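Local structure of putative lipoprotein (4Q1Z) at residues V13-D18 and V32-Y37; S25-L30 and Y78-N83. The protein is of unknown function but, as a putative lipoprotein of the DUF4876 family from a gut bacterium, is probably anchored to a membrane. One frame throughout, in Å; residues are numbered along the deposited sequence.

Contact 1 of 2, residues V13-D18 and V32-Y37; sequences VDVYLD and VKFDNY
V15 and L17 on one strand face V32 and F34 on another across a gap too wide for backbone pairing: the nearest CA atoms, those of V15 and V32, are 8.8 Å apart, and no hydrogen bond joins the two segments. The strands run in broadly opposite senses but at a steep slant, so they come closest where V15 faces V32, while the chain beyond D35 leads off into a loop. What bridges the gap is wholly apolar.

The main touch is V15 CG2 on F34 CZ, 3.8 Å apart. The methyl arrives at the rim of the ring, near its plane, almost on the prolongation of the CG–CZ line, so the phenyl ring meets the valine end-on and not through a face. V15 has CG1 anti to its own nitrogen (chi1 179°), which leaves CG2 anti to the carbonyl carbon and turned to the ring. F34 likewise has CG anti to its carbonyl carbon (chi1 -70°). A looser second touch lies beside it, where the branch ends L17 CD2 and V32 CG2 come within 4.3 Å.

All four touching residues are buried, as expected for sheet faces packed across a hydrophobic interior. Strand 11-19 is held between strand 51-57, through V13 with V54 and V15 with V52, and strand 95-105, through D14 and Y16 with L96. I98 and V54 touch V15, V54, I57 and V64 also touch F34, and V47 of a loop touches both L17 and V32, while V66 of strand 60-72 packs on L17.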
ATOM      1  N   VAL A  13      -2.945  21.178  34.958  1.00104.26           N
ATOM      2  CA  VAL A  13      -3.817  19.995  34.914  1.00100.99           C
ATOM      3  C   VAL A  13      -3.016  18.739  34.532  1.00 99.57           C
ATOM      4  O   VAL A  13      -2.344  18.707  33.495  1.00 97.25           O
ATOM      5  CB  VAL A  13      -5.038  20.228  33.978  1.00103.90           C
ATOM      6  CG1 VAL A  13      -5.666  18.920  33.502  1.00101.79           C
ATOM      7  CG2 VAL A  13      -6.082  21.083  34.676  1.00105.61           C
ATOM      8  N   ASP A  14      -3.099  17.713  35.399  1.00 94.39           N
ATOM      9  CA  ASP A  14      -2.469  16.410  35.200  1.00 91.95           C
ATOM     10  C   ASP A  14      -3.338  15.589  34.256  1.00 90.56           C
ATOM     11  O   ASP A  14      -4.538  15.447  34.496  1.00 89.81           O
ATOM     12  CB  ASP A  14      -2.256  15.676  36.543  1.00 95.06           C
ATOM     13  CG  ASP A  14      -1.220  16.289  37.478  1.00107.04           C
ATOM     14  OD1 ASP A  14      -0.257  16.923  36.976  1.00108.19           O
ATOM     15  OD2 ASP A  14      -1.336  16.081  38.705  1.00112.44           O
ATOM     16  N   VAL A  15      -2.747  15.112  33.149  1.00 82.63           N
ATOM     17  CA  VAL A  15      -3.437  14.337  32.127  1.00 79.06           C
ATOM     18  C   VAL A  15      -2.857  12.920  32.134  1.00 82.02           C
ATOM     19  O   VAL A  15      -1.637  12.773  32.196  1.00 81.87           O
ATOM     20  CB  VAL A  15      -3.324  15.032  30.743  1.00 81.03           C
ATOM     21  CG1 VAL A  15      -4.009  14.221  29.648  1.00 78.60           C
ATOM     22  CG2 VAL A  15      -3.891  16.448  30.786  1.00 81.91           C
ATOM     23  N   TYR A  16      -3.729  11.886  32.127  1.00 77.64           N
ATOM     24  CA  TYR A  16      -3.336  10.468  32.099  1.00 76.90           C
ATOM     25  C   TYR A  16      -3.985   9.790  30.896  1.00 78.15           C
ATOM     26  O   TYR A  16      -5.211   9.801  30.762  1.00 76.77           O
ATOM     27  CB  TYR A  16      -3.717   9.728  33.397  1.00 80.48           C
ATOM     28  CG  TYR A  16      -3.382  10.473  34.673  1.00 86.71           C
ATOM     29  CD1 TYR A  16      -2.158  10.293  35.311  1.00 89.76           C
ATOM     30  CD2 TYR A  16      -4.296  11.346  35.252  1.00 89.38           C
ATOM     31  CE1 TYR A  16      -1.843  10.978  36.481  1.00 93.13           C
ATOM     32  CE2 TYR A  16      -3.992  12.038  36.420  1.00 92.98           C
ATOM     33  CZ  TYR A  16      -2.764  11.854  37.035  1.00105.08           C
ATOM     34  OH  TYR A  16      -2.473  12.533  38.207  1.00110.96           O
ATOM     35  N   LEU A  17      -3.161   9.218  30.017  1.00 72.49           N
ATOM     36  CA  LEU A  17      -3.639   8.576  28.821  1.00 70.65           C
ATOM     37  C   LEU A  17      -3.662   7.063  28.982  1.00 76.09           C
ATOM     38  O   LEU A  17      -2.615   6.417  29.110  1.00 75.86           O
ATOM     39  CB  LEU A  17      -2.796   8.970  27.589  1.00 69.52           C
ATOM     40  CG  LEU A  17      -2.431  10.445  27.394  1.00 73.13           C
ATOM     41  CD1 LEU A  17      -1.613  10.609  26.168  1.00 71.39           C
ATOM     42  CD2 LEU A  17      -3.661  11.308  27.266  1.00 75.37           C
ATOM     43  N   ASP A  18      -4.881   6.501  28.980  1.00 73.05           N
ATOM     44  CA  ASP A  18      -5.112   5.063  29.034  1.00 71.59           C
ATOM     45  C   ASP A  18      -5.090   4.606  27.600  1.00 71.81           C
ATOM     46  O   ASP A  18      -6.125   4.612  26.928  1.00 70.91           O
ATOM     47  CB  ASP A  18      -6.436   4.726  29.764  1.00 74.12           C
ATOM     48  CG  ASP A  18      -6.691   3.258  30.092  1.00 81.01           C
ATOM     49  OD1 ASP A  18      -5.900   2.395  29.639  1.00 78.48           O
ATOM     50  OD2 ASP A  18      -7.677   2.973  30.813  1.00 91.05           O
ATOM     51  N   VAL A  32      -1.906  16.671  22.831  1.00 69.35           N
ATOM     52  CA  VAL A  32      -3.062  16.889  23.676  1.00 70.96           C
ATOM     53  C   VAL A  32      -3.471  18.330  23.429  1.00 78.38           C
ATOM     54  O   VAL A  32      -2.746  19.245  23.806  1.00 79.39           O
ATOM     55  CB  VAL A  32      -2.825  16.556  25.178  1.00 75.44           C
ATOM     56  CG1 VAL A  32      -4.002  17.003  26.026  1.00 75.80           C
ATOM     57  CG2 VAL A  32      -2.606  15.064  25.364  1.00 74.41           C
ATOM     58  N   LYS A  33      -4.580  18.518  22.706  1.00 76.89           N
ATOM     59  CA  LYS A  33      -5.165  19.819  22.386  1.00 78.66           C
ATOM     60  C   LYS A  33      -6.297  20.121  23.391  1.00 86.19           C
ATOM     61  O   LYS A  33      -7.067  19.213  23.726  1.00 85.27           O
ATOM     62  CB  LYS A  33      -5.702  19.855  20.931  1.00 79.60           C
ATOM     63  CG  LYS A  33      -4.652  19.852  19.814  1.00 84.66           C
ATOM     64  CD  LYS A  33      -5.290  19.602  18.421  1.00 96.70           C
ATOM     65  CE  LYS A  33      -4.287  19.510  17.274  1.00107.45           C
ATOM     66  NZ  LYS A  33      -4.781  18.691  16.116  1.00110.14           N
ATOM     67  N   PHE A  34      -6.370  21.377  23.888  1.00 85.79           N
ATOM     68  CA  PHE A  34      -7.417  21.875  24.796  1.00 87.29           C
ATOM     69  C   PHE A  34      -8.163  23.037  24.122  1.00 97.65           C
ATOM     70  O   PHE A  34      -7.703  24.175  24.224  1.00 98.65           O
ATOM     71  CB  PHE A  34      -6.820  22.342  26.133  1.00 89.25           C
ATOM     72  CG  PHE A  34      -6.264  21.296  27.062  1.00 88.80           C
ATOM     73  CD1 PHE A  34      -5.002  20.756  26.850  1.00 90.29           C
ATOM     74  CD2 PHE A  34      -6.944  20.942  28.218  1.00 90.09           C
ATOM     75  CE1 PHE A  34      -4.454  19.845  27.757  1.00 90.47           C
ATOM     76  CE2 PHE A  34      -6.402  20.018  29.116  1.00 92.05           C
ATOM     77  CZ  PHE A  34      -5.169  19.466  28.873  1.00 89.40           C
ATOM     78  N   ASP A  35      -9.276  22.756  23.396  1.00 97.83           N
ATOM     79  CA  ASP A  35     -10.069  23.782  22.689  1.00100.21           C
ATOM     80  C   ASP A  35     -11.210  24.387  23.582  1.00110.63           C
ATOM     81  O   ASP A  35     -11.604  23.783  24.589  1.00110.47           O
ATOM     82  CB  ASP A  35     -10.649  23.214  21.382  1.00 99.94           C
ATOM     83  N   ASN A  36     -11.710  25.597  23.205  1.00111.30           N
ATOM     84  CA  ASN A  36     -12.800  26.329  23.876  1.00113.93           C
ATOM     85  C   ASN A  36     -13.365  27.464  22.982  1.00121.51           C
ATOM     86  O   ASN A  36     -12.630  28.035  22.168  1.00121.61           O
ATOM     87  CB  ASN A  36     -12.330  26.912  25.218  1.00115.82           C
ATOM     88  CG  ASN A  36     -13.449  27.390  26.106  1.00140.99           C
ATOM     89  OD1 ASN A  36     -13.769  28.583  26.162  1.00140.43           O
ATOM     90  ND2 ASN A  36     -14.094  26.467  26.792  1.00130.09           N
ATOM     91  N   TYR A  37     -14.670  27.794  23.155  1.00120.12           N
ATOM     92  CA  TYR A  37     -15.370  28.869  22.437  1.00149.54           C
ATOM     93  C   TYR A  37     -15.145  30.214  23.131  1.00161.64           C
ATOM     94  O   TYR A  37     -15.054  31.247  22.474  1.00113.84           O
ATOM     95  CB  TYR A  37     -16.875  28.570  22.349  1.00151.19           C
TER

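Contact 2 of 2, residues S25-L30 and Y78-N83; sequences STLKDL and YYINGN
I80 pushes its terminal methyl against two leucines at once: CD1 lies 3.6 Å from L30 CD1 and 3.9 Å from L27 CD2. Seen from that methyl the two partners are roughly a right angle apart, one on each flank of a corner in the chain, and both leucine side chains cross the isoleucine at about a right angle. L30 has the broader grip, because its CD1 also reaches I80 CG1 at 3.9 Å and its CD2 comes within 4.2 Å of I80 CD1. The isoleucine gets there by placing CG1 between its nitrogen and carbonyl carbon (chi1 63°) and then extending straight on to CD1. L30 carries CG anti to its nitrogen (chi1 -173°), which brings its end nearer to I80 than the direction of its CB suggests.

The corner falls at D29, whose left-handed backbone (phi 51°) turns the strand, letting L27 before it and L30 after it converge on one methyl. The two leucines also touch each other, L27 CD2 and L30 CD2 being 3.9 Å apart. On the outer side of the turn K28 NZ forms a salt bridge with D29 OD2 at 3.3 Å, its hydrogen bond weak. No hydrogen bond links the segments.

The contact thus packs the corner of strand 24-35 onto strand 77-89 within the seven-stranded sheet's domain. Strand 60-72 lies between them in sheet order; its A70 touches both L27 and I80, and its V66 touches L30. On the other side of 77-89, V100 of the adjacent strand 95-105 packs on I80. Two polar links reach beyond this domain: K28 NZ to D140, which follows strand 131-136 of the eleven-stranded sheet, and Y79 OH to E361 N.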
ATOM      1  N   SER A  25       6.338   1.068  21.925  1.00 73.49           N
ATOM      2  CA  SER A  25       7.775   1.339  21.870  1.00 74.13           C
ATOM      3  C   SER A  25       8.052   2.854  21.753  1.00 79.06           C
ATOM      4  O   SER A  25       9.019   3.351  22.335  1.00 80.95           O
ATOM      5  CB  SER A  25       8.403   0.595  20.695  1.00 76.37           C
ATOM      6  OG  SER A  25       9.727   0.179  20.982  1.00 88.12           O
ATOM      7  N   THR A  26       7.206   3.575  20.991  1.00 73.30           N
ATOM      8  CA  THR A  26       7.317   5.014  20.721  1.00 72.04           C
ATOM      9  C   THR A  26       5.956   5.678  20.670  1.00 72.10           C
ATOM     10  O   THR A  26       4.995   5.070  20.193  1.00 70.76           O
ATOM     11  CB  THR A  26       8.001   5.266  19.333  1.00 80.12           C
ATOM     12  OG1 THR A  26       8.939   4.243  19.002  1.00 84.05           O
ATOM     13  CG2 THR A  26       8.647   6.641  19.218  1.00 76.92           C
ATOM     14  N   LEU A  27       5.894   6.952  21.095  1.00 67.06           N
ATOM     15  CA  LEU A  27       4.731   7.815  20.942  1.00 65.27           C
ATOM     16  C   LEU A  27       5.178   8.969  20.013  1.00 72.28           C
ATOM     17  O   LEU A  27       5.845   9.927  20.447  1.00 72.89           O
ATOM     18  CB  LEU A  27       4.151   8.284  22.283  1.00 64.84           C
ATOM     19  CG  LEU A  27       3.528   7.211  23.157  1.00 66.09           C
ATOM     20  CD1 LEU A  27       3.237   7.751  24.514  1.00 66.85           C
ATOM     21  CD2 LEU A  27       2.274   6.639  22.537  1.00 62.04           C
ATOM     22  N   LYS A  28       4.886   8.797  18.699  1.00 68.60           N
ATOM     23  CA  LYS A  28       5.275   9.692  17.596  1.00 67.97           C
ATOM     24  C   LYS A  28       4.184  10.740  17.249  1.00 71.46           C
ATOM     25  O   LYS A  28       3.018  10.387  17.053  1.00 70.04           O
ATOM     26  CB  LYS A  28       5.599   8.830  16.366  1.00 68.59           C
ATOM     27  CG  LYS A  28       5.929   9.613  15.109  1.00 81.81           C
ATOM     28  CD  LYS A  28       6.068   8.707  13.883  1.00 82.32           C
ATOM     29  CE  LYS A  28       6.101   9.504  12.600  1.00 89.24           C
ATOM     30  NZ  LYS A  28       7.217  10.491  12.558  1.00 92.57           N
ATOM     31  N   ASP A  29       4.588  12.030  17.175  1.00 68.88           N
ATOM     32  CA  ASP A  29       3.756  13.196  16.808  1.00 69.16           C
ATOM     33  C   ASP A  29       2.421  13.278  17.643  1.00 70.26           C
ATOM     34  O   ASP A  29       1.396  13.818  17.181  1.00 68.70           O
ATOM     35  CB  ASP A  29       3.476  13.185  15.271  1.00 71.21           C
ATOM     36  CG  ASP A  29       4.702  13.058  14.347  1.00 84.54           C
ATOM     37  OD1 ASP A  29       5.761  13.671  14.663  1.00 86.26           O
ATOM     38  OD2 ASP A  29       4.582  12.396  13.282  1.00 88.91           O
ATOM     39  N   LEU A  30       2.493  12.807  18.914  1.00 65.42           N
ATOM     40  CA  LEU A  30       1.366  12.749  19.837  1.00 64.27           C
ATOM     41  C   LEU A  30       1.139  14.101  20.518  1.00 68.21           C
ATOM     42  O   LEU A  30       2.059  14.691  21.086  1.00 69.77           O
ATOM     43  CB  LEU A  30       1.581  11.608  20.870  1.00 63.99           C
ATOM     44  CG  LEU A  30       0.439  11.266  21.839  1.00 68.01           C
ATOM     45  CD1 LEU A  30      -0.774  10.763  21.100  1.00 67.61           C
ATOM     46  CD2 LEU A  30       0.873  10.226  22.836  1.00 67.84           C
ATOM     47  N   TYR A  78       0.301   2.348  14.714  1.00 55.08           N
ATOM     48  CA  TYR A  78      -1.058   2.610  15.144  1.00 53.93           C
ATOM     49  C   TYR A  78      -1.372   4.085  15.122  1.00 59.54           C
ATOM     50  O   TYR A  78      -0.595   4.885  15.637  1.00 61.90           O
ATOM     51  CB  TYR A  78      -1.318   2.084  16.583  1.00 54.76           C
ATOM     52  CG  TYR A  78      -1.031   0.615  16.796  1.00 55.14           C
ATOM     53  CD1 TYR A  78       0.266   0.164  17.024  1.00 56.50           C
ATOM     54  CD2 TYR A  78      -2.065  -0.318  16.838  1.00 55.86           C
ATOM     55  CE1 TYR A  78       0.535  -1.185  17.237  1.00 55.86           C
ATOM     56  CE2 TYR A  78      -1.809  -1.670  17.066  1.00 56.69           C
ATOM     57  CZ  TYR A  78      -0.505  -2.098  17.259  1.00 66.81           C
ATOM     58  OH  TYR A  78      -0.230  -3.429  17.460  1.00 75.79           O
ATOM     59  N   TYR A  79      -2.537   4.445  14.593  1.00 55.31           N
ATOM     60  CA  TYR A  79      -3.045   5.799  14.685  1.00 55.20           C
ATOM     61  C   TYR A  79      -3.892   5.808  15.956  1.00 59.83           C
ATOM     62  O   TYR A  79      -4.855   5.034  16.088  1.00 58.16           O
ATOM     63  CB  TYR A  79      -3.810   6.240  13.423  1.00 55.81           C
ATOM     64  CG  TYR A  79      -4.370   7.640  13.558  1.00 58.13           C
ATOM     65  CD1 TYR A  79      -3.530   8.736  13.758  1.00 59.93           C
ATOM     66  CD2 TYR A  79      -5.742   7.865  13.549  1.00 59.50           C
ATOM     67  CE1 TYR A  79      -4.045  10.020  13.918  1.00 61.39           C
ATOM     68  CE2 TYR A  79      -6.267   9.147  13.707  1.00 61.26           C
ATOM     69  CZ  TYR A  79      -5.416  10.216  13.909  1.00 70.03           C
ATOM     70  OH  TYR A  79      -5.956  11.463  14.080  1.00 78.38           O
ATOM     71  N   ILE A  80      -3.454   6.584  16.950  1.00 57.44           N
ATOM     72  CA  ILE A  80      -4.134   6.580  18.246  1.00 56.22           C
ATOM     73  C   ILE A  80      -4.934   7.869  18.404  1.00 61.46           C
ATOM     74  O   ILE A  80      -4.532   8.916  17.903  1.00 62.36           O
ATOM     75  CB  ILE A  80      -3.124   6.292  19.398  1.00 58.83           C
ATOM     76  CG1 ILE A  80      -2.026   7.390  19.530  1.00 59.47           C
ATOM     77  CG2 ILE A  80      -2.495   4.894  19.196  1.00 56.68           C
ATOM     78  CD1 ILE A  80      -1.046   7.235  20.675  1.00 59.56           C
ATOM     79  N   ASN A  81      -6.116   7.766  19.020  1.00 58.84           N
ATOM     80  CA  ASN A  81      -7.037   8.888  19.182  1.00 59.19           C
ATOM     81  C   ASN A  81      -7.876   8.749  20.448  1.00 62.57           C
ATOM     82  O   ASN A  81      -8.192   7.645  20.869  1.00 62.24           O
ATOM     83  CB  ASN A  81      -7.964   9.005  17.947  1.00 60.95           C
ATOM     84  CG  ASN A  81      -8.109  10.410  17.408  1.00103.47           C
ATOM     85  OD1 ASN A  81      -8.443  11.359  18.134  1.00105.75           O
ATOM     86  ND2 ASN A  81      -7.886  10.578  16.109  1.00 97.42           N
ATOM     87  N   GLY A  82      -8.246   9.877  21.022  1.00 60.02           N
ATOM     88  CA  GLY A  82      -9.063   9.928  22.220  1.00 61.66           C
ATOM     89  C   GLY A  82      -9.576  11.319  22.488  1.00 68.99           C
ATOM     90  O   GLY A  82      -9.079  12.281  21.909  1.00 68.26           O
ATOM     91  N   ASN A  83     -10.601  11.431  23.331  1.00 70.42           N
ATOM     92  CA  ASN A  83     -11.150  12.723  23.725  1.00 73.84           C
ATOM     93  C   ASN A  83     -11.892  12.645  25.051  1.00 82.19           C
ATOM     94  O   ASN A  83     -12.242  11.567  25.521  1.00 82.21           O
ATOM     95  CB  ASN A  83     -12.044  13.355  22.646  1.00 76.88           C
ATOM     96  CG  ASN A  83     -13.254  12.572  22.263  1.00 95.05           C
ATOM     97  OD1 ASN A  83     -14.260  12.559  22.974  1.00 93.55           O
ATOM     98  ND2 ASN A  83     -13.213  11.992  21.077  1.00 85.98           N
TER

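The two contacts lie 14 Å apart, centre to centre, in the N-terminal seven-stranded sheet, and both draw on strand 24-35, contact 2 on its part up to the corner and just past it, contact 1 on its later part. Along the chain the segments alternate: 13-18, 25-30, 32-37, 78-83. They are joined directly, L17 CD1 of contact 1 packing on L30 CD2 of contact 2 at 4.2 Å, so the two apolar clusters touch, consistent with a shared interior. Contact 2 is nearer the centre of the chain (about 21 Å, against about 33 Å for contact 1), toward the second, eleven-stranded sheet, consistent with a two-domain protein.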